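Side-chain contacts in probable Brix domain-containing ribosomal biogenesis protein (Methanothermobacter thermautotrophicus, PDB 1W94), which is probably involved in ribosome biogenesis and carries an Imp4/Brix domain associated with rRNA binding: residues A[15-18]-A[19-23]; A[30-34]-A[35-39]. All coordinates share one frame; numbering follows the deposited sequence.

Contact 1: A[15-18]-A[19-23]; sequences RSFS and QRLSR
F17 and L21, one helical turn apart, send their side chains out side by side from the inner flank of helix 12-25. Both have CG anti to the backbone N (chi1 170° and 175°), which starts the two side chains in the same direction; L21 then lays its CD2 branch 4.0 Å from CE2 of the F17 ring, while its CB lies over one face of that ring. A flat aromatic and a branched aliphatic residue suit this buried flank, since together they make a continuous apolar surface.

Q19 folds back along the preceding turn toward R15. Its CG is 3.2 Å from R15 O, and the chain, extended beyond CG, brings NE2 within 3.5 Å of that same oxygen, which already accepts a nearly straight bond from Q19 N (2.9 Å). A long, flexible polar side chain suits this partly exposed place. Replacing Q19 with an alanine would probably leave R15 O less covered and lessen the packing against Y29. R20 sets its CB 3.3 Å from S16 O, then bends at chi2 and leads its guanidinium away from the helix; an arginine has the length and the N-H groups to bond there to the carbonyl oxygens of E81 (from NH2) and M82 (from NH1). S18 is small enough for a buried position, and its hydroxyl returns to the helix backbone by a hydrogen bond to T14 O.

Both segments lie in helix 12-25, the helix of a beta-alpha-beta unit with strands 3-6 and 28-29. F17 faces the sheet, meeting the F76 ring at about 35° and touching P78 and F80, all on strand 70-80, and L147 on strand 145-154; L21 and R20 reach F145 of that second strand, and S18, Q19 and S22 rest on Y29 of strand 28-29.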
ATOM      1  N   ARG A  15      -1.903   8.926  -9.380  1.00 30.26           N
ATOM      2  CA  ARG A  15      -2.207   9.945  -8.348  1.00 31.57           C
ATOM      3  C   ARG A  15      -3.406   9.563  -7.479  1.00 29.94           C
ATOM      4  O   ARG A  15      -3.326   9.586  -6.266  1.00 29.32           O
ATOM      5  CB  ARG A  15      -2.476  11.315  -8.990  1.00 30.18           C
ATOM      6  CG  ARG A  15      -1.210  12.038  -9.332  1.00 33.61           C
ATOM      7  CD  ARG A  15      -1.435  13.490  -9.821  1.00 36.03           C
ATOM      8  NE  ARG A  15      -0.307  14.308  -9.359  1.00 44.44           N
ATOM      9  CZ  ARG A  15       0.682  14.760 -10.133  1.00 47.70           C
ATOM     10  NH1 ARG A  15       0.686  14.517 -11.435  1.00 50.15           N
ATOM     11  NH2 ARG A  15       1.666  15.474  -9.605  1.00 50.85           N
ATOM     12  N   SER A  16      -4.520   9.261  -8.132  1.00 29.65           N
ATOM     13  CA  SER A  16      -5.748   8.874  -7.478  1.00 29.95           C
ATOM     14  C   SER A  16      -5.530   7.675  -6.582  1.00 28.98           C
ATOM     15  O   SER A  16      -5.958   7.664  -5.417  1.00 28.30           O
ATOM     16  CB  SER A  16      -6.785   8.516  -8.530  1.00 30.15           C
ATOM     17  OG  SER A  16      -7.321   9.690  -9.082  1.00 34.69           O
ATOM     18  N   PHE A  17      -4.899   6.647  -7.149  1.00 28.05           N
ATOM     19  CA  PHE A  17      -4.580   5.456  -6.397  1.00 27.67           C
ATOM     20  C   PHE A  17      -3.776   5.785  -5.145  1.00 27.93           C
ATOM     21  O   PHE A  17      -4.092   5.293  -4.054  1.00 28.34           O
ATOM     22  CB  PHE A  17      -3.783   4.447  -7.222  1.00 27.51           C
ATOM     23  CG  PHE A  17      -3.230   3.314  -6.380  1.00 27.62           C
ATOM     24  CD1 PHE A  17      -4.069   2.266  -5.959  1.00 25.78           C
ATOM     25  CD2 PHE A  17      -1.889   3.315  -5.964  1.00 29.30           C
ATOM     26  CE1 PHE A  17      -3.587   1.250  -5.171  1.00 25.52           C
ATOM     27  CE2 PHE A  17      -1.384   2.285  -5.158  1.00 25.08           C
ATOM     28  CZ  PHE A  17      -2.242   1.253  -4.753  1.00 26.62           C
ATOM     29  N   SER A  18      -2.720   6.572  -5.309  1.00 26.66           N
ATOM     30  CA  SER A  18      -1.754   6.775  -4.224  1.00 27.43           C
ATOM     31  C   SER A  18      -2.330   7.667  -3.136  1.00 27.74           C
ATOM     32  O   SER A  18      -2.133   7.399  -1.956  1.00 27.33           O
ATOM     33  CB  SER A  18      -0.429   7.358  -4.743  1.00 27.65           C
ATOM     34  OG  SER A  18       0.172   6.444  -5.634  1.00 28.35           O
ATOM     35  N   GLN A  19      -3.085   8.688  -3.549  1.00 27.81           N
ATOM     36  CA  GLN A  19      -3.798   9.519  -2.594  1.00 29.59           C
ATOM     37  C   GLN A  19      -4.815   8.685  -1.791  1.00 28.99           C
ATOM     38  O   GLN A  19      -4.859   8.784  -0.562  1.00 28.73           O
ATOM     39  CB  GLN A  19      -4.462  10.698  -3.293  1.00 29.30           C
ATOM     40  CG  GLN A  19      -3.453  11.737  -3.836  1.00 32.78           C
ATOM     41  CD  GLN A  19      -4.104  12.877  -4.614  1.00 32.65           C
ATOM     42  OE1 GLN A  19      -3.768  14.043  -4.406  1.00 38.36           O
ATOM     43  NE2 GLN A  19      -5.046  12.549  -5.502  1.00 36.00           N
ATOM     44  N   ARG A  20      -5.635   7.892  -2.482  1.00 28.82           N
ATOM     45  CA  ARG A  20      -6.536   6.931  -1.828  1.00 29.19           C
ATOM     46  C   ARG A  20      -5.823   6.028  -0.814  1.00 28.26           C
ATOM     47  O   ARG A  20      -6.280   5.872   0.307  1.00 27.24           O
ATOM     48  CB  ARG A  20      -7.144   6.005  -2.861  1.00 29.41           C
ATOM     49  CG  ARG A  20      -8.482   6.421  -3.413  1.00 35.31           C
ATOM     50  CD  ARG A  20      -9.554   5.441  -2.908  1.00 39.63           C
ATOM     51  NE  ARG A  20     -10.832   6.123  -2.964  1.00 43.11           N
ATOM     52  CZ  ARG A  20     -11.756   5.910  -3.889  1.00 43.38           C
ATOM     53  NH1 ARG A  20     -12.867   6.620  -3.849  1.00 44.88           N
ATOM     54  NH2 ARG A  20     -11.581   4.992  -4.830  1.00 44.72           N
ATOM     55  N   LEU A  21      -4.737   5.374  -1.243  1.00 27.55           N
ATOM     56  CA  LEU A  21      -4.043   4.417  -0.378  1.00 26.91           C
ATOM     57  C   LEU A  21      -3.495   5.106   0.859  1.00 27.62           C
ATOM     58  O   LEU A  21      -3.564   4.563   1.981  1.00 25.88           O
ATOM     59  CB  LEU A  21      -2.922   3.729  -1.143  1.00 26.39           C
ATOM     60  CG  LEU A  21      -2.015   2.787  -0.369  1.00 27.89           C
ATOM     61  CD1 LEU A  21      -2.740   1.482   0.093  1.00 26.60           C
ATOM     62  CD2 LEU A  21      -0.758   2.464  -1.232  1.00 28.44           C
ATOM     63  N   SER A  22      -2.957   6.311   0.675  1.00 27.88           N
ATOM     64  CA  SER A  22      -2.343   6.999   1.808  1.00 29.59           C
ATOM     65  C   SER A  22      -3.404   7.428   2.842  1.00 28.38           C
ATOM     66  O   SER A  22      -3.191   7.317   4.038  1.00 29.84           O
ATOM     67  CB  SER A  22      -1.509   8.175   1.324  1.00 29.90           C
ATOM     68  OG  SER A  22      -2.414   9.196   0.927  1.00 37.89           O
ATOM     69  N   ARG A  23      -4.573   7.824   2.366  1.00 28.64           N
ATOM     70  CA  ARG A  23      -5.707   8.071   3.225  1.00 28.94           C
ATOM     71  C   ARG A  23      -6.111   6.813   3.967  1.00 27.19           C
ATOM     72  O   ARG A  23      -6.342   6.875   5.157  1.00 26.40           O
ATOM     73  CB  ARG A  23      -6.909   8.590   2.425  1.00 30.10           C
ATOM     74  CG  ARG A  23      -6.924  10.070   2.243  1.00 36.20           C
ATOM     75  CD  ARG A  23      -7.292  10.466   0.791  1.00 46.29           C
ATOM     76  NE  ARG A  23      -8.676  10.915   0.621  1.00 51.77           N
ATOM     77  CZ  ARG A  23      -9.155  12.065   1.105  1.00 55.41           C
ATOM     78  NH1 ARG A  23      -8.372  12.878   1.813  1.00 56.86           N
ATOM     79  NH2 ARG A  23     -10.432  12.402   0.905  1.00 56.14           N
TER

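Contact 2: A[30-34]-A[35-39]; sequences INRGK and MSLRD
R32 and M35 are the end residues of a type II' beta turn with G33 and K34 at its corners, which leads into the N-cap of helix 37-44. Its closing backbone bond runs from M35 N to R32 O (3.2 Å). G33 takes the first corner, where a type II' turn needs a positive phi (49° here), which glycine readily adopts.

Side chain to backbone, R32 bends at chi2 (62°) and then runs alongside the turn to M35. Its NE gives a 2.8 Å hydrogen bond to M35 O, which sits at the guanidinium edge, although the donor stands above the carbonyl plane. NH2 adds a weak bond to the same oxygen, helping to set the rotation of the guanidinium, while NH1 bonds to T6 O. An arginine suits this buried place because its N-H groups can serve two backbone carbonyls. The L37 methyl CD1 packs 3.9 Å from R32 NH2.

Apolar contact is sparse: CD1 of I30 approaches SE of M35, a selenomethionine, at 4.4 Å, and both residues touch helix 37-44.

At the helix start S36 is the N-cap, a common role for serine: its OG accepts from D39 N at 3.1 Å, with an N-H...O angle of 156°.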
ATOM      1  N   ILE A  30       2.782  13.136  -0.130  1.00 30.98           N
ATOM      2  CA  ILE A  30       3.338  14.344  -0.770  1.00 30.59           C
ATOM      3  C   ILE A  30       3.452  14.184  -2.281  1.00 29.69           C
ATOM      4  O   ILE A  30       3.772  13.103  -2.769  1.00 28.76           O
ATOM      5  CB  ILE A  30       4.728  14.731  -0.201  1.00 31.06           C
ATOM      6  CG1 ILE A  30       5.742  13.609  -0.426  1.00 32.38           C
ATOM      7  CG2 ILE A  30       4.611  15.116   1.295  1.00 32.44           C
ATOM      8  CD1 ILE A  30       7.202  14.055  -0.399  1.00 37.46           C
ATOM      9  N   ASN A  31       3.224  15.271  -3.019  1.00 28.67           N
ATOM     10  CA  ASN A  31       3.430  15.239  -4.461  1.00 28.17           C
ATOM     11  C   ASN A  31       4.921  15.101  -4.713  1.00 26.57           C
ATOM     12  O   ASN A  31       5.766  15.760  -4.061  1.00 25.37           O
ATOM     13  CB  ASN A  31       2.859  16.498  -5.168  1.00 28.99           C
ATOM     14  CG  ASN A  31       1.312  16.567  -5.110  1.00 31.68           C
ATOM     15  OD1 ASN A  31       0.607  15.639  -5.535  1.00 33.95           O
ATOM     16  ND2 ASN A  31       0.789  17.685  -4.610  1.00 36.97           N
ATOM     17  N   ARG A  32       5.252  14.279  -5.687  1.00 25.16           N
ATOM     18  CA  ARG A  32       6.644  13.970  -5.911  1.00 24.52           C
ATOM     19  C   ARG A  32       7.364  15.158  -6.520  1.00 23.98           C
ATOM     20  O   ARG A  32       8.552  15.386  -6.244  1.00 23.97           O
ATOM     21  CB  ARG A  32       6.777  12.719  -6.773  1.00 24.62           C
ATOM     22  CG  ARG A  32       8.226  12.318  -7.139  1.00 24.44           C
ATOM     23  CD  ARG A  32       9.064  11.977  -5.915  1.00 22.38           C
ATOM     24  NE  ARG A  32      10.426  11.568  -6.280  1.00 23.57           N
ATOM     25  CZ  ARG A  32      10.795  10.327  -6.577  1.00 26.04           C
ATOM     26  NH1 ARG A  32       9.899   9.334  -6.559  1.00 24.87           N
ATOM     27  NH2 ARG A  32      12.070  10.066  -6.880  1.00 24.25           N
ATOM     28  N   GLY A  33       6.635  15.930  -7.329  1.00 23.36           N
ATOM     29  CA  GLY A  33       7.225  17.001  -8.116  1.00 23.12           C
ATOM     30  C   GLY A  33       8.459  16.500  -8.856  1.00 23.03           C
ATOM     31  O   GLY A  33       8.403  15.497  -9.569  1.00 22.39           O
ATOM     32  N   LYS A  34       9.576  17.181  -8.654  1.00 22.33           N
ATOM     33  CA  LYS A  34      10.814  16.826  -9.343  1.00 23.69           C
ATOM     34  C   LYS A  34      11.934  16.366  -8.379  1.00 24.00           C
ATOM     35  O   LYS A  34      13.123  16.418  -8.719  1.00 22.94           O
ATOM     36  CB  LYS A  34      11.290  18.021 -10.184  1.00 22.47           C
ATOM     37  CG  LYS A  34      10.491  18.307 -11.444  1.00 23.66           C
ATOM     38  CD  LYS A  34      11.213  19.439 -12.240  1.00 25.02           C
ATOM     39  CE  LYS A  34      10.325  20.080 -13.302  1.00 27.33           C
ATOM     40  NZ  LYS A  34       9.876  19.128 -14.368  1.00 29.56           N
HETATM   41  N   MSE A  35      11.558  15.910  -7.187  1.00 24.63           N
HETATM   42  CA  MSE A  35      12.541  15.475  -6.195  1.00 29.30           C
HETATM   43  C   MSE A  35      13.213  14.150  -6.534  1.00 26.62           C
HETATM   44  O   MSE A  35      12.587  13.240  -7.065  1.00 26.19           O
HETATM   45  CB  MSE A  35      11.872  15.312  -4.821  1.00 27.58           C
HETATM   46  CG  MSE A  35      11.207  16.591  -4.340  1.00 32.32           C
HETATM   47 SE   MSE A  35      10.373  16.234  -2.609  1.00 44.34          SE
HETATM   48  CE  MSE A  35      11.666  16.833  -1.526  1.00 35.33           C
ATOM     49  N   SER A  36      14.486  14.061  -6.184  1.00 25.98           N
ATOM     50  CA  SER A  36      15.172  12.788  -6.067  1.00 25.72           C
ATOM     51  C   SER A  36      14.632  12.040  -4.839  1.00 26.52           C
ATOM     52  O   SER A  36      13.996  12.617  -3.965  1.00 25.63           O
ATOM     53  CB  SER A  36      16.673  13.022  -5.893  1.00 24.86           C
ATOM     54  OG  SER A  36      16.924  13.664  -4.658  1.00 22.78           O
ATOM     55  N   LEU A  37      14.888  10.738  -4.797  1.00 28.23           N
ATOM     56  CA  LEU A  37      14.567   9.929  -3.631  1.00 29.93           C
ATOM     57  C   LEU A  37      15.236  10.465  -2.397  1.00 29.53           C
ATOM     58  O   LEU A  37      14.636  10.481  -1.332  1.00 30.23           O
ATOM     59  CB  LEU A  37      15.015   8.497  -3.856  1.00 30.81           C
ATOM     60  CG  LEU A  37      14.104   7.465  -3.243  1.00 35.56           C
ATOM     61  CD1 LEU A  37      12.741   7.547  -3.948  1.00 39.80           C
ATOM     62  CD2 LEU A  37      14.747   6.085  -3.447  1.00 39.50           C
ATOM     63  N   ARG A  38      16.489  10.894  -2.537  1.00 29.28           N
ATOM     64  CA  ARG A  38      17.202  11.532  -1.431  1.00 28.98           C
ATOM     65  C   ARG A  38      16.450  12.750  -0.847  1.00 29.10           C
ATOM     66  O   ARG A  38      16.371  12.927   0.382  1.00 28.64           O
ATOM     67  CB  ARG A  38      18.628  11.903  -1.850  1.00 29.36           C
ATOM     68  N   ASP A  39      15.902  13.593  -1.716  1.00 28.45           N
ATOM     69  CA  ASP A  39      15.150  14.736  -1.225  1.00 28.08           C
ATOM     70  C   ASP A  39      13.796  14.324  -0.638  1.00 27.02           C
ATOM     71  O   ASP A  39      13.308  14.954   0.282  1.00 26.47           O
ATOM     72  CB  ASP A  39      15.042  15.825  -2.290  1.00 28.57           C
ATOM     73  CG  ASP A  39      16.282  16.749  -2.302  1.00 31.71           C
ATOM     74  OD1 ASP A  39      17.055  16.733  -1.312  1.00 36.53           O
ATOM     75  OD2 ASP A  39      16.498  17.496  -3.283  1.00 34.57           O
TER

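How the contacts relate
Contact 1 comes first along the chain, within helix 12-25; short strand 28-29 then separates it from contact 2, the loop and turn that open helix 37-44. Their centres are about 16 Å apart. The centre of contact 1, which packs on the mixed sheet, is about 9 Å from the centre of the chain, and that of contact 2, a surface contact, about 18 Å. They meet loosely where R15 NE comes 4.2 Å from N31 OD1. Strand 28-29, outermost at one end of the sheet, follows helix 12-25 and pairs with strand 3-6; contact 2 is tied to that same strand 3-6 by I30, bonded to the backbone of L4, and by R32, bonded to T6 O.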